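Local coordinates for amino acid ABC transporter, periplasmic amino acid-binding protein (Brucella ovis, PDB 4Z9N) that binds solutes in the periplasm, here glutathione, and probably delivers them to an amino acid ABC transporter for uptake, at residues D[15-27]-D[56-69]. Sequence-based numbering, arbitrary orientation.
Sequences VKAKGFLQCGVNT and IFGDPTKVKFTPLN. With GSH (glutathione), chain U.
Strands 21-25 and 63-67 run parallel at an angle of 31°, with Leu21, Gln22, Cys23, Gly24 and Val25 level with Val63, Lys64, Phe65, Thr66 and Pro67, and six backbone hydrogen bonds from Leu21 N to Lys62 O through to Leu68 N to Val25 O join them. On one face the extended chain of Lys64 passes over the Phe20 ring: CE stands 3.6 Å from the ring centroid, almost on the normal, a CH-pi contact, while NZ makes an off-centre cation-pi interaction. Next along that face, Gln22 bends at chi2 (72°), bringing its amide across Thr66, where NE2 donates to OG1 at 2.8 Å along a path tilted out of the amide plane. A water accepts from the same NE2. Gly24 takes Leu68 CD1 against its CA at 3.5 Å. The opposite face is apolar: Cys23 SG meets Val63 CG2 at 3.7 Å, and Val25 CG1 reaches the edge of the Phe65 ring; helix 44-57 packs here through Cys49 and Val52. Before the strands, the Phe57 ring lies between Ile56 CG2 on one face and Gly19 O towards the rim of the other, with Val15 O at its edge, 3.3 Å from CZ. Beyond them, Asn26 ND2 donates to glutathione O2 (2.8 Å) and Thr27 OG1 bonds to its carboxylate O31 (2.6 Å). Two parallel strands linked through helix 44-57, with strand 21-25 between 63-67 and 84-85, form the beta-alpha-beta core characteristic of a periplasmic binding protein lobe, whose carboxy-terminal strand ends supply part of the ligand pocket.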
loop_
_atom_site.group_PDB
_atom_site.type_symbol
_atom_site.label_atom_id
_atom_site.label_comp_id
_atom_site.label_asym_id
_atom_site.label_seq_id
_atom_site.Cartn_x
_atom_site.Cartn_y
_atom_site.Cartn_z
ATOM N N VAL D 15 -9.912 -4.182 -23.878
ATOM C CA VAL D 15 -8.710 -3.439 -24.236
ATOM C C VAL D 15 -7.934 -4.167 -25.348
ATOM O O VAL D 15 -7.516 -3.553 -26.328
ATOM C CB VAL D 15 -7.825 -3.194 -22.985
ATOM C CG1 VAL D 15 -6.424 -2.752 -23.395
ATOM C CG2 VAL D 15 -8.494 -2.167 -22.057
ATOM N N LYS D 16 -7.753 -5.476 -25.211
ATOM C CA LYS D 16 -7.038 -6.219 -26.240
ATOM C C LYS D 16 -7.825 -6.233 -27.543
ATOM O O LYS D 16 -7.249 -6.115 -28.617
ATOM C CB LYS D 16 -6.736 -7.647 -25.795
ATOM C CG LYS D 16 -5.869 -7.718 -24.561
ATOM C CD LYS D 16 -5.872 -9.098 -23.942
ATOM C CE LYS D 16 -4.968 -10.030 -24.710
ATOM N NZ LYS D 16 -5.386 -11.454 -24.557
ATOM N N ALA D 17 -9.142 -6.363 -27.435
ATOM C CA ALA D 17 -10.007 -6.362 -28.612
ATOM C C ALA D 17 -9.950 -5.046 -29.395
ATOM O O ALA D 17 -9.925 -5.066 -30.620
ATOM C CB ALA D 17 -11.436 -6.664 -28.208
ATOM N N LYS D 18 -9.938 -3.900 -28.716
ATOM C CA LYS D 18 -9.924 -2.645 -29.461
ATOM C C LYS D 18 -8.491 -2.312 -29.884
ATOM O O LYS D 18 -8.275 -1.546 -30.830
ATOM C CB LYS D 18 -10.554 -1.509 -28.657
ATOM C CG LYS D 18 -9.783 -1.053 -27.450
ATOM C CD LYS D 18 -10.612 -0.053 -26.628
ATOM C CE LYS D 18 -9.810 0.454 -25.427
ATOM N NZ LYS D 18 -10.603 1.352 -24.538
ATOM N N GLY D 19 -7.521 -2.920 -29.208
ATOM C CA GLY D 19 -6.133 -2.878 -29.644
ATOM C C GLY D 19 -5.284 -1.754 -29.080
ATOM O O GLY D 19 -4.173 -1.498 -29.544
ATOM N N PHE D 20 -5.809 -1.080 -28.069
ATOM C CA PHE D 20 -5.075 -0.016 -27.401
ATOM C C PHE D 20 -5.708 0.227 -26.042
ATOM O O PHE D 20 -6.812 -0.251 -25.768
ATOM C CB PHE D 20 -5.090 1.268 -28.237
ATOM C CG PHE D 20 -6.463 1.833 -28.437
ATOM C CD1 PHE D 20 -6.995 2.736 -27.531
ATOM C CD2 PHE D 20 -7.224 1.467 -29.532
ATOM C CE1 PHE D 20 -8.261 3.253 -27.706
ATOM C CE2 PHE D 20 -8.498 1.988 -29.717
ATOM C CZ PHE D 20 -9.013 2.882 -28.806
ATOM N N LEU D 21 -5.018 1.002 -25.215
ATOM C CA LEU D 21 -5.493 1.368 -23.890
ATOM C C LEU D 21 -5.991 2.820 -23.892
ATOM O O LEU D 21 -5.305 3.707 -24.394
ATOM C CB LEU D 21 -4.356 1.168 -22.883
ATOM C CG LEU D 21 -4.528 1.595 -21.423
ATOM C CD1 LEU D 21 -5.526 0.704 -20.703
ATOM C CD2 LEU D 21 -3.184 1.563 -20.703
ATOM N N GLN D 22 -7.188 3.066 -23.365
ATOM C CA GLN D 22 -7.703 4.437 -23.276
ATOM C C GLN D 22 -7.461 4.971 -21.863
ATOM O O GLN D 22 -8.024 4.443 -20.915
ATOM C CB GLN D 22 -9.198 4.478 -23.610
ATOM C CG GLN D 22 -9.802 5.872 -23.828
ATOM C CD GLN D 22 -9.355 6.521 -25.129
ATOM O OE1 GLN D 22 -9.389 5.894 -26.194
ATOM N NE2 GLN D 22 -8.983 7.792 -25.060
ATOM N N CYS D 23 -6.645 6.018 -21.723
ATOM C CA CYS D 23 -6.267 6.525 -20.388
ATOM C C CYS D 23 -6.739 7.939 -20.069
ATOM O O CYS D 23 -6.604 8.855 -20.892
ATOM C CB CYS D 23 -4.749 6.501 -20.242
ATOM S SG CYS D 23 -4.033 4.865 -20.372
ATOM N N GLY D 24 -7.271 8.131 -18.867
ATOM C CA GLY D 24 -7.564 9.474 -18.406
ATOM C C GLY D 24 -6.332 10.132 -17.799
ATOM O O GLY D 24 -5.749 9.604 -16.843
ATOM N N VAL D 25 -5.934 11.284 -18.341
ATOM C CA VAL D 25 -4.742 11.990 -17.865
ATOM C C VAL D 25 -5.033 13.473 -17.660
ATOM O O VAL D 25 -6.153 13.933 -17.884
ATOM C CB VAL D 25 -3.543 11.798 -18.824
ATOM C CG1 VAL D 25 -3.168 10.321 -18.934
ATOM C CG2 VAL D 25 -3.850 12.354 -20.206
ATOM N N ASN D 26 -4.005 14.205 -17.234
ATOM C CA ASN D 26 -4.121 15.628 -16.945
ATOM C C ASN D 26 -4.370 16.429 -18.229
ATOM O O ASN D 26 -4.062 15.957 -19.327
ATOM C CB ASN D 26 -2.851 16.118 -16.242
ATOM C CG ASN D 26 -3.099 17.340 -15.395
ATOM O OD1 ASN D 26 -3.262 18.445 -15.930
ATOM N ND2 ASN D 26 -3.101 17.167 -14.064
ATOM N N THR D 27 -4.947 17.624 -18.114
ATOM C CA THR D 27 -5.040 18.484 -19.297
ATOM C C THR D 27 -3.661 19.049 -19.653
ATOM O O THR D 27 -3.399 19.396 -20.807
ATOM C CB THR D 27 -6.019 19.645 -19.099
ATOM O OG1 THR D 27 -5.566 20.457 -18.016
ATOM C CG2 THR D 27 -7.397 19.115 -18.787
ATOM N N ILE D 56 0.545 -5.145 -21.803
ATOM C CA ILE D 56 -0.528 -5.808 -22.523
ATOM C C ILE D 56 -0.157 -6.064 -23.966
ATOM O O ILE D 56 -0.371 -7.163 -24.478
ATOM C CB ILE D 56 -1.828 -4.983 -22.454
ATOM C CG1 ILE D 56 -2.281 -4.826 -21.000
ATOM C CG2 ILE D 56 -2.927 -5.615 -23.305
ATOM C CD1 ILE D 56 -3.446 -3.849 -20.832
ATOM N N PHE D 57 0.393 -5.038 -24.614
ATOM C CA PHE D 57 0.610 -5.066 -26.058
ATOM C C PHE D 57 2.080 -5.179 -26.451
ATOM O O PHE D 57 2.384 -5.405 -27.616
ATOM C CB PHE D 57 0.016 -3.804 -26.707
ATOM C CG PHE D 57 -1.466 -3.663 -26.526
ATOM C CD1 PHE D 57 -2.345 -4.477 -27.224
ATOM C CD2 PHE D 57 -1.986 -2.700 -25.673
ATOM C CE1 PHE D 57 -3.720 -4.346 -27.057
ATOM C CE2 PHE D 57 -3.357 -2.557 -25.515
ATOM C CZ PHE D 57 -4.225 -3.381 -26.201
ATOM N N GLY D 58 2.988 -5.014 -25.492
ATOM C CA GLY D 58 4.408 -4.984 -25.804
ATOM C C GLY D 58 4.809 -3.772 -26.630
ATOM O O GLY D 58 5.804 -3.790 -27.358
ATOM N N ASP D 59 4.017 -2.710 -26.512
ATOM C CA ASP D 59 4.207 -1.501 -27.305
ATOM C C ASP D 59 3.661 -0.329 -26.491
ATOM O O ASP D 59 2.460 -0.217 -26.326
ATOM C CB ASP D 59 3.486 -1.635 -28.657
ATOM C CG ASP D 59 3.677 -0.426 -29.572
ATOM O OD1 ASP D 59 4.123 0.645 -29.108
ATOM O OD2 ASP D 59 3.359 -0.550 -30.779
ATOM N N PRO D 60 4.548 0.546 -25.993
ATOM C CA PRO D 60 4.128 1.672 -25.138
ATOM C C PRO D 60 3.327 2.755 -25.873
ATOM O O PRO D 60 2.860 3.699 -25.220
ATOM C CB PRO D 60 5.457 2.250 -24.632
ATOM C CG PRO D 60 6.489 1.798 -25.650
ATOM C CD PRO D 60 6.013 0.477 -26.163
ATOM N N THR D 61 3.170 2.628 -27.190
ATOM C CA THR D 61 2.431 3.627 -27.954
ATOM C C THR D 61 1.018 3.159 -28.290
ATOM O O THR D 61 0.272 3.864 -28.955
ATOM C CB THR D 61 3.162 3.989 -29.265
ATOM O OG1 THR D 61 3.166 2.854 -30.136
ATOM C CG2 THR D 61 4.609 4.393 -28.982
ATOM N N LYS D 62 0.657 1.964 -27.836
ATOM C CA LYS D 62 -0.690 1.428 -28.041
ATOM C C LYS D 62 -1.639 1.991 -26.989
ATOM O O LYS D 62 -2.255 1.255 -26.211
ATOM C CB LYS D 62 -0.672 -0.105 -27.991
ATOM C CG LYS D 62 0.052 -0.783 -29.164
ATOM C CD LYS D 62 -0.720 -0.615 -30.450
ATOM C CE LYS D 62 -0.058 -1.355 -31.620
ATOM N NZ LYS D 62 0.021 -2.830 -31.402
ATOM N N VAL D 63 -1.743 3.311 -26.967
ATOM C CA VAL D 63 -2.504 4.007 -25.944
ATOM C C VAL D 63 -3.081 5.267 -26.553
ATOM O O VAL D 63 -2.453 5.870 -27.433
ATOM C CB VAL D 63 -1.621 4.326 -24.725
ATOM C CG1 VAL D 63 -0.388 5.104 -25.162
ATOM C CG2 VAL D 63 -2.405 5.103 -23.668
ATOM N N LYS D 64 -4.288 5.637 -26.120
ATOM C CA LYS D 64 -4.879 6.925 -26.474
ATOM C C LYS D 64 -5.177 7.696 -25.196
ATOM O O LYS D 64 -5.592 7.110 -24.182
ATOM C CB LYS D 64 -6.155 6.762 -27.317
ATOM C CG LYS D 64 -5.950 6.048 -28.644
ATOM C CD LYS D 64 -7.229 6.104 -29.484
ATOM C CE LYS D 64 -7.136 5.229 -30.717
ATOM N NZ LYS D 64 -8.303 5.442 -31.614
ATOM N N PHE D 65 -4.950 9.006 -25.236
ATOM C CA PHE D 65 -5.061 9.828 -24.027
ATOM C C PHE D 65 -6.276 10.742 -24.025
ATOM O O PHE D 65 -6.539 11.445 -24.994
ATOM C CB PHE D 65 -3.792 10.662 -23.849
ATOM C CG PHE D 65 -2.558 9.835 -23.643
ATOM C CD1 PHE D 65 -2.239 9.343 -22.389
ATOM C CD2 PHE D 65 -1.730 9.521 -24.717
ATOM C CE1 PHE D 65 -1.102 8.562 -22.202
ATOM C CE2 PHE D 65 -0.599 8.750 -24.537
ATOM C CZ PHE D 65 -0.283 8.269 -23.276
ATOM N N THR D 66 -7.004 10.723 -22.910
ATOM C CA THR D 66 -8.166 11.579 -22.697
ATOM C C THR D 66 -7.841 12.619 -21.622
ATOM O O THR D 66 -7.843 12.296 -20.439
ATOM C CB THR D 66 -9.392 10.741 -22.267
ATOM O OG1 THR D 66 -9.708 9.791 -23.300
ATOM C CG2 THR D 66 -10.628 11.630 -21.976
ATOM N N PRO D 67 -7.538 13.865 -22.032
ATOM C CA PRO D 67 -7.282 14.901 -21.025
ATOM C C PRO D 67 -8.551 15.220 -20.239
ATOM O O PRO D 67 -9.617 15.344 -20.838
ATOM C CB PRO D 67 -6.825 16.102 -21.853
ATOM C CG PRO D 67 -7.462 15.890 -23.198
ATOM C CD PRO D 67 -7.487 14.390 -23.407
ATOM N N LEU D 68 -8.413 15.326 -18.917
ATOM C CA LEU D 68 -9.523 15.522 -17.992
ATOM C C LEU D 68 -9.223 16.573 -16.911
ATOM O O LEU D 68 -8.212 16.487 -16.216
ATOM C CB LEU D 68 -9.904 14.181 -17.335
ATOM C CG LEU D 68 -10.249 13.000 -18.249
ATOM C CD1 LEU D 68 -10.205 11.648 -17.550
ATOM C CD2 LEU D 68 -11.647 13.241 -18.805
ATOM N N ASN D 69 -10.106 17.559 -16.754
ATOM C CA ASN D 69 -9.913 18.518 -15.670
ATOM C C ASN D 69 -10.382 17.887 -14.361
ATOM O O ASN D 69 -10.900 16.760 -14.350
ATOM C CB ASN D 69 -10.618 19.867 -15.961
ATOM C CG ASN D 69 -12.136 19.790 -15.932
ATOM O OD1 ASN D 69 -12.727 19.107 -15.112
ATOM N ND2 ASN D 69 -12.778 20.522 -16.852
HETATM N N1 GSH U . -4.410 15.462 -5.859
HETATM C CA1 GSH U . -5.496 16.434 -5.730
HETATM C C1 GSH U . -6.823 15.707 -5.932
HETATM O O11 GSH U . -7.901 16.327 -5.718
HETATM O O12 GSH U . -6.851 14.504 -6.315
HETATM C CB1 GSH U . -5.398 17.552 -6.782
HETATM C CG1 GSH U . -5.458 16.922 -8.187
HETATM C CD1 GSH U . -5.619 18.034 -9.217
HETATM O OE1 GSH U . -6.527 18.048 -9.990
HETATM N N2 GSH U . -4.624 19.080 -9.243
HETATM C CA2 GSH U . -4.795 20.150 -10.208
HETATM C C2 GSH U . -4.739 19.640 -11.656
HETATM O O2 GSH U . -4.266 18.596 -11.972
HETATM C CB2 GSH U . -3.812 21.291 -9.923
HETATM S SG2 GSH U . -2.097 20.833 -10.300
HETATM N N3 GSH U . -5.352 20.485 -12.659
HETATM C CA3 GSH U . -5.349 20.076 -14.037
HETATM C C3 GSH U . -6.780 20.162 -14.570
HETATM O O31 GSH U . -6.967 20.082 -15.812
HETATM O O32 GSH U . -7.761 20.295 -13.776
HETATM O O HOH W 1 -8.547 9.890 -27.326
#